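Local coordinates for protein arginase (Thermus thermophilus, PDB 2EF5) that probably hydrolyses L-arginine to L-ornithine and urea, using two manganese ions bound in each subunit, at residues A[89-92]-A[97-100]; A[184-189]-A[201-206]. All blocks are in the same frame, centred on the assembly; numbering follows the deposited sequence.

Interaction 1 (A[89-92]-A[97-100])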
ATOM      1  N   PRO A  89      34.126 -22.227  20.817  1.00 23.06           N
ATOM      2  CA  PRO A  89      33.777 -21.709  22.142  1.00 22.58           C
ATOM      3  C   PRO A  89      32.281 -21.556  22.393  1.00 21.32           C
ATOM      4  O   PRO A  89      31.548 -21.026  21.553  1.00 18.62           O
ATOM      5  CB  PRO A  89      34.477 -20.361  22.171  1.00 21.64           C
ATOM      6  CG  PRO A  89      34.239 -19.875  20.776  1.00 22.81           C
ATOM      7  CD  PRO A  89      34.532 -21.124  19.924  1.00 24.33           C
ATOM      8  N   ILE A  90      31.848 -22.011  23.562  1.00 20.96           N
ATOM      9  CA  ILE A  90      30.459 -21.885  23.977  1.00 19.65           C
ATOM     10  C   ILE A  90      30.509 -21.106  25.280  1.00 20.01           C
ATOM     11  O   ILE A  90      31.110 -21.554  26.261  1.00 21.19           O
ATOM     12  CB  ILE A  90      29.795 -23.238  24.266  1.00 20.07           C
ATOM     13  CG1 ILE A  90      29.742 -24.088  22.996  1.00 18.56           C
ATOM     14  CG2 ILE A  90      28.381 -23.001  24.809  1.00 18.19           C
ATOM     15  CD1 ILE A  90      29.136 -25.468  23.219  1.00 19.86           C
ATOM     16  N   VAL A  91      29.884 -19.938  25.288  1.00 18.75           N
ATOM     17  CA  VAL A  91      29.874 -19.102  26.472  1.00 19.05           C
ATOM     18  C   VAL A  91      28.521 -19.199  27.167  1.00 18.55           C
ATOM     19  O   VAL A  91      27.489 -18.925  26.571  1.00 19.32           O
ATOM     20  CB  VAL A  91      30.163 -17.633  26.099  1.00 19.71           C
ATOM     21  CG1 VAL A  91      30.249 -16.783  27.359  1.00 20.26           C
ATOM     22  CG2 VAL A  91      31.462 -17.552  25.290  1.00 20.75           C
ATOM     23  N   LEU A  92      28.550 -19.605  28.432  1.00 18.27           N
ATOM     24  CA  LEU A  92      27.353 -19.755  29.244  1.00 19.46           C
ATOM     25  C   LEU A  92      27.182 -18.465  29.992  1.00 22.13           C
ATOM     26  O   LEU A  92      28.102 -17.985  30.651  1.00 22.56           O
ATOM     27  CB  LEU A  92      27.521 -20.884  30.256  1.00 18.34           C
ATOM     28  CG  LEU A  92      28.110 -22.182  29.709  1.00 19.38           C
ATOM     29  CD1 LEU A  92      28.206 -23.200  30.835  1.00 20.49           C
ATOM     30  CD2 LEU A  92      27.246 -22.714  28.570  1.00 17.41           C
ATOM     31  N   SER A  97      24.861  -9.089  28.084  1.00 22.72           N
ATOM     32  CA  SER A  97      25.934  -8.100  27.974  1.00 24.22           C
ATOM     33  C   SER A  97      27.257  -8.793  27.685  1.00 23.34           C
ATOM     34  O   SER A  97      28.128  -8.223  27.042  1.00 23.22           O
ATOM     35  CB  SER A  97      26.073  -7.308  29.276  1.00 25.87           C
ATOM     36  OG  SER A  97      24.898  -6.576  29.572  1.00 30.55           O
ATOM     37  N   LEU A  98      27.402 -10.025  28.170  1.00 22.74           N
ATOM     38  CA  LEU A  98      28.629 -10.792  27.964  1.00 22.26           C
ATOM     39  C   LEU A  98      28.973 -10.958  26.489  1.00 21.04           C
ATOM     40  O   LEU A  98      30.135 -11.176  26.138  1.00 21.10           O
ATOM     41  CB  LEU A  98      28.512 -12.172  28.625  1.00 21.66           C
ATOM     42  CG  LEU A  98      27.501 -13.161  28.033  1.00 23.78           C
ATOM     43  CD1 LEU A  98      28.056 -13.807  26.768  1.00 21.99           C
ATOM     44  CD2 LEU A  98      27.205 -14.239  29.065  1.00 23.32           C
ATOM     45  N   SER A  99      27.969 -10.851  25.623  1.00 19.94           N
ATOM     46  CA  SER A  99      28.208 -11.007  24.192  1.00 20.94           C
ATOM     47  C   SER A  99      29.140  -9.955  23.602  1.00 19.90           C
ATOM     48  O   SER A  99      29.734 -10.188  22.551  1.00 19.91           O
ATOM     49  CB  SER A  99      26.883 -11.022  23.420  1.00 22.30           C
ATOM     50  OG  SER A  99      26.176 -12.235  23.668  1.00 24.24           O
ATOM     51  N   MET A 100      29.273  -8.806  24.263  1.00 20.04           N
ATOM     52  CA  MET A 100      30.169  -7.776  23.756  1.00 20.75           C
ATOM     53  C   MET A 100      31.573  -8.366  23.757  1.00 19.94           C
ATOM     54  O   MET A 100      32.362  -8.128  22.846  1.00 20.52           O
ATOM     55  CB  MET A 100      30.129  -6.529  24.646  1.00 21.39           C
ATOM     56  CG  MET A 100      28.793  -5.805  24.659  1.00 22.08           C
ATOM     57  SD  MET A 100      28.827  -4.283  25.644  1.00 26.30           S
ATOM     58  CE  MET A 100      28.982  -4.938  27.285  1.00 23.44           C
TER
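Val91 and Leu98 meet through one pair of methyl groups, Val91 CG1 and Leu98 CD1, 3.7 Å apart. The two side chains run alongside each other, heading opposite ways. Val91 CG1 is the branch anti to the backbone N (chi1 -176°), beside the carbonyl carbon, and this turns it to Leu98. Leu98 holds CG between its own N and carbonyl carbon (chi1 67°), a crowded position. Its second methyl, CD2, lies 4.2 Å from Leu92 O, a loose van der Waals approach to a backbone oxygen, while the side chain of Leu92 leaves its CA away from 97-100 and packs on Val5.

The contact belongs to the parallel alpha/beta fold of the arginase family: strand 87-93 runs into a short connection, and the chain then turns into helix 99-107. That connection carries His96, a manganese ligand, whose side chain is about 6 Å from that of Leu98, which puts the hydrophobic contact close to a metal-binding residue.

Hydrogen bonds shape each segment without joining them. Met100 N donates to Ser97 O at 3.1 Å, closing the turn in which Leu98 sits. Ser99 OG is hydrogen-bonded to both Asp259 OD2 and Ser215 OG, which ties this part of the chain to strands 255-261 and 212-217. On the strand side, the backbone of Ile90 pairs with Ala4 and Val6 of strand 2-8, and that of Val91 with Leu258 and Leu260 of strand 255-261, so strand 87-93 is held along both of its edges.

Interaction 2 (A[184-189]-A[201-206])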
ATOM      1  N   ARG A 184      19.160  -6.645   9.298  1.00 26.76           N
ATOM      2  CA  ARG A 184      18.100  -7.534   8.823  1.00 26.84           C
ATOM      3  C   ARG A 184      17.397  -8.090  10.062  1.00 26.47           C
ATOM      4  O   ARG A 184      18.027  -8.743  10.901  1.00 26.12           O
ATOM      5  CB  ARG A 184      18.696  -8.678   8.000  1.00 28.25           C
ATOM      6  CG  ARG A 184      17.691  -9.755   7.582  1.00 31.08           C
ATOM      7  CD  ARG A 184      16.625  -9.206   6.651  1.00 32.42           C
ATOM      8  NE  ARG A 184      17.191  -8.728   5.395  1.00 34.76           N
ATOM      9  CZ  ARG A 184      17.611  -9.511   4.407  1.00 35.86           C
ATOM     10  NH1 ARG A 184      17.526 -10.832   4.518  1.00 35.97           N
ATOM     11  NH2 ARG A 184      18.122  -8.972   3.307  1.00 35.60           N
ATOM     12  N   VAL A 185      16.099  -7.828  10.176  1.00 24.42           N
ATOM     13  CA  VAL A 185      15.329  -8.277  11.331  1.00 24.08           C
ATOM     14  C   VAL A 185      14.153  -9.192  10.982  1.00 25.05           C
ATOM     15  O   VAL A 185      13.309  -8.852  10.152  1.00 25.23           O
ATOM     16  CB  VAL A 185      14.766  -7.075  12.107  1.00 23.17           C
ATOM     17  CG1 VAL A 185      14.035  -7.548  13.356  1.00 22.94           C
ATOM     18  CG2 VAL A 185      15.898  -6.122  12.475  1.00 23.20           C
ATOM     19  N   TYR A 186      14.110 -10.356  11.618  1.00 23.08           N
ATOM     20  CA  TYR A 186      13.018 -11.295  11.412  1.00 22.42           C
ATOM     21  C   TYR A 186      12.214 -11.365  12.713  1.00 22.06           C
ATOM     22  O   TYR A 186      12.578 -12.082  13.643  1.00 21.73           O
ATOM     23  CB  TYR A 186      13.562 -12.679  11.040  1.00 21.89           C
ATOM     24  CG  TYR A 186      14.148 -12.761   9.643  1.00 22.67           C
ATOM     25  CD1 TYR A 186      13.318 -12.770   8.516  1.00 23.36           C
ATOM     26  CD2 TYR A 186      15.532 -12.802   9.441  1.00 20.65           C
ATOM     27  CE1 TYR A 186      13.849 -12.816   7.225  1.00 24.21           C
ATOM     28  CE2 TYR A 186      16.071 -12.843   8.149  1.00 23.58           C
ATOM     29  CZ  TYR A 186      15.222 -12.848   7.048  1.00 24.37           C
ATOM     30  OH  TYR A 186      15.742 -12.851   5.772  1.00 27.78           O
ATOM     31  N   THR A 187      11.135 -10.596  12.794  1.00 20.57           N
ATOM     32  CA  THR A 187      10.308 -10.610  13.992  1.00 21.41           C
ATOM     33  C   THR A 187       9.411 -11.841  13.910  1.00 21.78           C
ATOM     34  O   THR A 187       9.384 -12.523  12.882  1.00 20.08           O
ATOM     35  CB  THR A 187       9.389  -9.369  14.076  1.00 23.10           C
ATOM     36  OG1 THR A 187       8.396  -9.446  13.044  1.00 25.68           O
ATOM     37  CG2 THR A 187      10.191  -8.085  13.908  1.00 22.31           C
ATOM     38  N   MET A 188       8.673 -12.121  14.978  1.00 20.89           N
ATOM     39  CA  MET A 188       7.773 -13.265  14.968  1.00 22.65           C
ATOM     40  C   MET A 188       6.730 -13.117  13.861  1.00 23.07           C
ATOM     41  O   MET A 188       6.136 -14.105  13.424  1.00 23.91           O
ATOM     42  CB  MET A 188       7.080 -13.419  16.321  1.00 22.46           C
ATOM     43  CG  MET A 188       8.002 -13.878  17.442  1.00 20.19           C
ATOM     44  SD  MET A 188       8.897 -15.388  17.042  1.00 21.20           S
ATOM     45  CE  MET A 188       7.527 -16.538  16.725  1.00 18.99           C
ATOM     46  N   HIS A 189       6.497 -11.889  13.401  1.00 22.90           N
ATOM     47  CA  HIS A 189       5.535 -11.681  12.317  1.00 23.81           C
ATOM     48  C   HIS A 189       6.068 -12.358  11.065  1.00 23.36           C
ATOM     49  O   HIS A 189       5.332 -13.065  10.371  1.00 23.45           O
ATOM     50  CB  HIS A 189       5.310 -10.184  12.057  1.00 23.49           C
ATOM     51  CG  HIS A 189       4.447  -9.902  10.864  1.00 23.49           C
ATOM     52  ND1 HIS A 189       4.953  -9.822   9.586  1.00 23.77           N
ATOM     53  CD2 HIS A 189       3.109  -9.735  10.755  1.00 21.46           C
ATOM     54  CE1 HIS A 189       3.961  -9.618   8.736  1.00 23.05           C
ATOM     55  NE2 HIS A 189       2.833  -9.560   9.418  1.00 24.39           N
ATOM     56  N   GLU A 201      17.230 -20.244   5.747  1.00 26.20           N
ATOM     57  CA  GLU A 201      17.874 -20.223   4.434  1.00 28.72           C
ATOM     58  C   GLU A 201      18.283 -18.791   4.103  1.00 27.49           C
ATOM     59  O   GLU A 201      19.389 -18.545   3.629  1.00 29.15           O
ATOM     60  CB  GLU A 201      16.911 -20.742   3.358  1.00 30.23           C
ATOM     61  CG  GLU A 201      16.333 -22.127   3.635  1.00 36.36           C
ATOM     62  CD  GLU A 201      17.294 -23.261   3.317  1.00 40.85           C
ATOM     63  OE1 GLU A 201      18.491 -23.162   3.670  1.00 43.65           O
ATOM     64  OE2 GLU A 201      16.842 -24.264   2.722  1.00 44.41           O
ATOM     65  N   GLU A 202      17.381 -17.851   4.354  1.00 26.29           N
ATOM     66  CA  GLU A 202      17.657 -16.444   4.087  1.00 27.89           C
ATOM     67  C   GLU A 202      18.778 -15.891   4.964  1.00 27.87           C
ATOM     68  O   GLU A 202      19.557 -15.041   4.531  1.00 27.95           O
ATOM     69  CB  GLU A 202      16.381 -15.619   4.263  1.00 28.33           C
ATOM     70  CG  GLU A 202      15.431 -15.735   3.079  1.00 31.92           C
ATOM     71  CD  GLU A 202      14.184 -14.891   3.239  1.00 33.25           C
ATOM     72  OE1 GLU A 202      14.233 -13.888   3.984  1.00 33.67           O
ATOM     73  OE2 GLU A 202      13.155 -15.217   2.608  1.00 34.87           O
ATOM     74  N   VAL A 203      18.857 -16.368   6.200  1.00 26.13           N
ATOM     75  CA  VAL A 203      19.908 -15.929   7.107  1.00 25.06           C
ATOM     76  C   VAL A 203      21.263 -16.343   6.526  1.00 25.49           C
ATOM     77  O   VAL A 203      22.188 -15.533   6.428  1.00 24.74           O
ATOM     78  CB  VAL A 203      19.741 -16.570   8.522  1.00 24.16           C
ATOM     79  CG1 VAL A 203      21.007 -16.408   9.338  1.00 23.71           C
ATOM     80  CG2 VAL A 203      18.575 -15.925   9.249  1.00 24.07           C
ATOM     81  N   LEU A 204      21.378 -17.610   6.138  1.00 24.55           N
ATOM     82  CA  LEU A 204      22.626 -18.118   5.582  1.00 26.76           C
ATOM     83  C   LEU A 204      23.032 -17.399   4.295  1.00 29.05           C
ATOM     84  O   LEU A 204      24.225 -17.203   4.038  1.00 29.85           O
ATOM     85  CB  LEU A 204      22.506 -19.619   5.316  1.00 24.59           C
ATOM     86  CG  LEU A 204      22.405 -20.509   6.556  1.00 24.02           C
ATOM     87  CD1 LEU A 204      22.167 -21.947   6.132  1.00 20.41           C
ATOM     88  CD2 LEU A 204      23.680 -20.390   7.376  1.00 21.45           C
ATOM     89  N   LYS A 205      22.039 -17.021   3.493  1.00 29.90           N
ATOM     90  CA  LYS A 205      22.288 -16.330   2.230  1.00 32.04           C
ATOM     91  C   LYS A 205      22.777 -14.919   2.519  1.00 32.45           C
ATOM     92  O   LYS A 205      23.779 -14.459   1.956  1.00 32.93           O
ATOM     93  CB  LYS A 205      21.001 -16.263   1.400  1.00 33.86           C
ATOM     94  CG  LYS A 205      21.170 -15.689  -0.004  1.00 38.57           C
ATOM     95  CD  LYS A 205      21.882 -16.666  -0.936  1.00 42.63           C
ATOM     96  CE  LYS A 205      21.837 -16.200  -2.390  1.00 43.96           C
ATOM     97  NZ  LYS A 205      22.352 -17.245  -3.333  1.00 46.01           N
ATOM     98  N   HIS A 206      22.060 -14.236   3.406  1.00 31.06           N
ATOM     99  CA  HIS A 206      22.395 -12.872   3.788  1.00 30.32           C
ATOM    100  C   HIS A 206      23.808 -12.786   4.360  1.00 29.71           C
ATOM    101  O   HIS A 206      24.476 -11.762   4.219  1.00 30.18           O
ATOM    102  CB  HIS A 206      21.400 -12.364   4.827  1.00 29.84           C
ATOM    103  CG  HIS A 206      21.532 -10.905   5.131  1.00 31.36           C
ATOM    104  ND1 HIS A 206      21.188  -9.922   4.231  1.00 32.00           N
ATOM    105  CD2 HIS A 206      21.989 -10.263   6.235  1.00 30.61           C
ATOM    106  CE1 HIS A 206      21.428  -8.735   4.763  1.00 32.46           C
ATOM    107  NE2 HIS A 206      21.913  -8.918   5.978  1.00 32.36           N
TER
HETATM  108  O   HOH W   1      21.848  -7.060   8.298  1.00 26.85           O
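Tyr186 OH donates to Glu202 OE1 at 2.6 Å, entering on the anti lone pair of that oxygen, with the ring and carboxylate planes 54° apart. The same hydroxyl accepts from Arg184 NH1 at 3.0 Å, a bent bond with OH somewhat out of the guanidinium plane, so it is gripped from both segments. Glu202 OE2 is satisfied in turn by a salt bridge to Arg198 NE. A phenylalanine in place of Tyr186 would probably leave Glu202 OE1 and Arg184 NH1 without their shared partner and the guanidinium freer to turn.

Strand 184-187, an outermost strand of the sheet within this chain, is packed here against helix 196-206 in the beta-alpha-beta crossover that leads to strand 212-217; strand 184-187 and helical residues 201-206 run antiparallel at 171°, their axes coming within 10.9 Å. Val203 CG2 adds an apolar contact 4.1 Å from Tyr186 CE2.

Bent at chi2 and chi3, Arg184 folds over His206. Its CB makes a CH-pi contact over one face of the imidazole, 4.1 Å from the ring centroid, and His206 ND1 lies over a face of the guanidinium, too poorly angled to Arg184 NH2 for a hydrogen bond. A water beside the ring accepts from Arg184 N at 2.9 Å and is hydrogen-bonded to His206 NE2 at 3.0 Å, bridging strand and helix. Thr187 is the N-cap of helix 188-194: its OG1 accepts from His189 N and is also hydrogen-bonded to Glu190 OE1. Met188 and His189, next along, belong to a guanidine pocket at the boundary with a neighbouring subunit.

Overall arrangement
Interaction 1 closes along the chain before interaction 2 opens, and the two do not touch: their centres are 22 Å apart and their nearest atoms about 16 Å. Both rest on one parallel sheet. Strand 87-93, third from one end, serves interaction 1, whereas strand 184-187, at the other end, serves interaction 2; strands 255-261, 212-217, 113-117 and 162-167 lie between them. Interaction 1 is buried near the middle of the chain and flanks the connection bearing manganese ligand His96. Interaction 2 is more peripheral, beside contacts with two neighbouring subunits; one lies near the metal site, the other near the subunit boundaries.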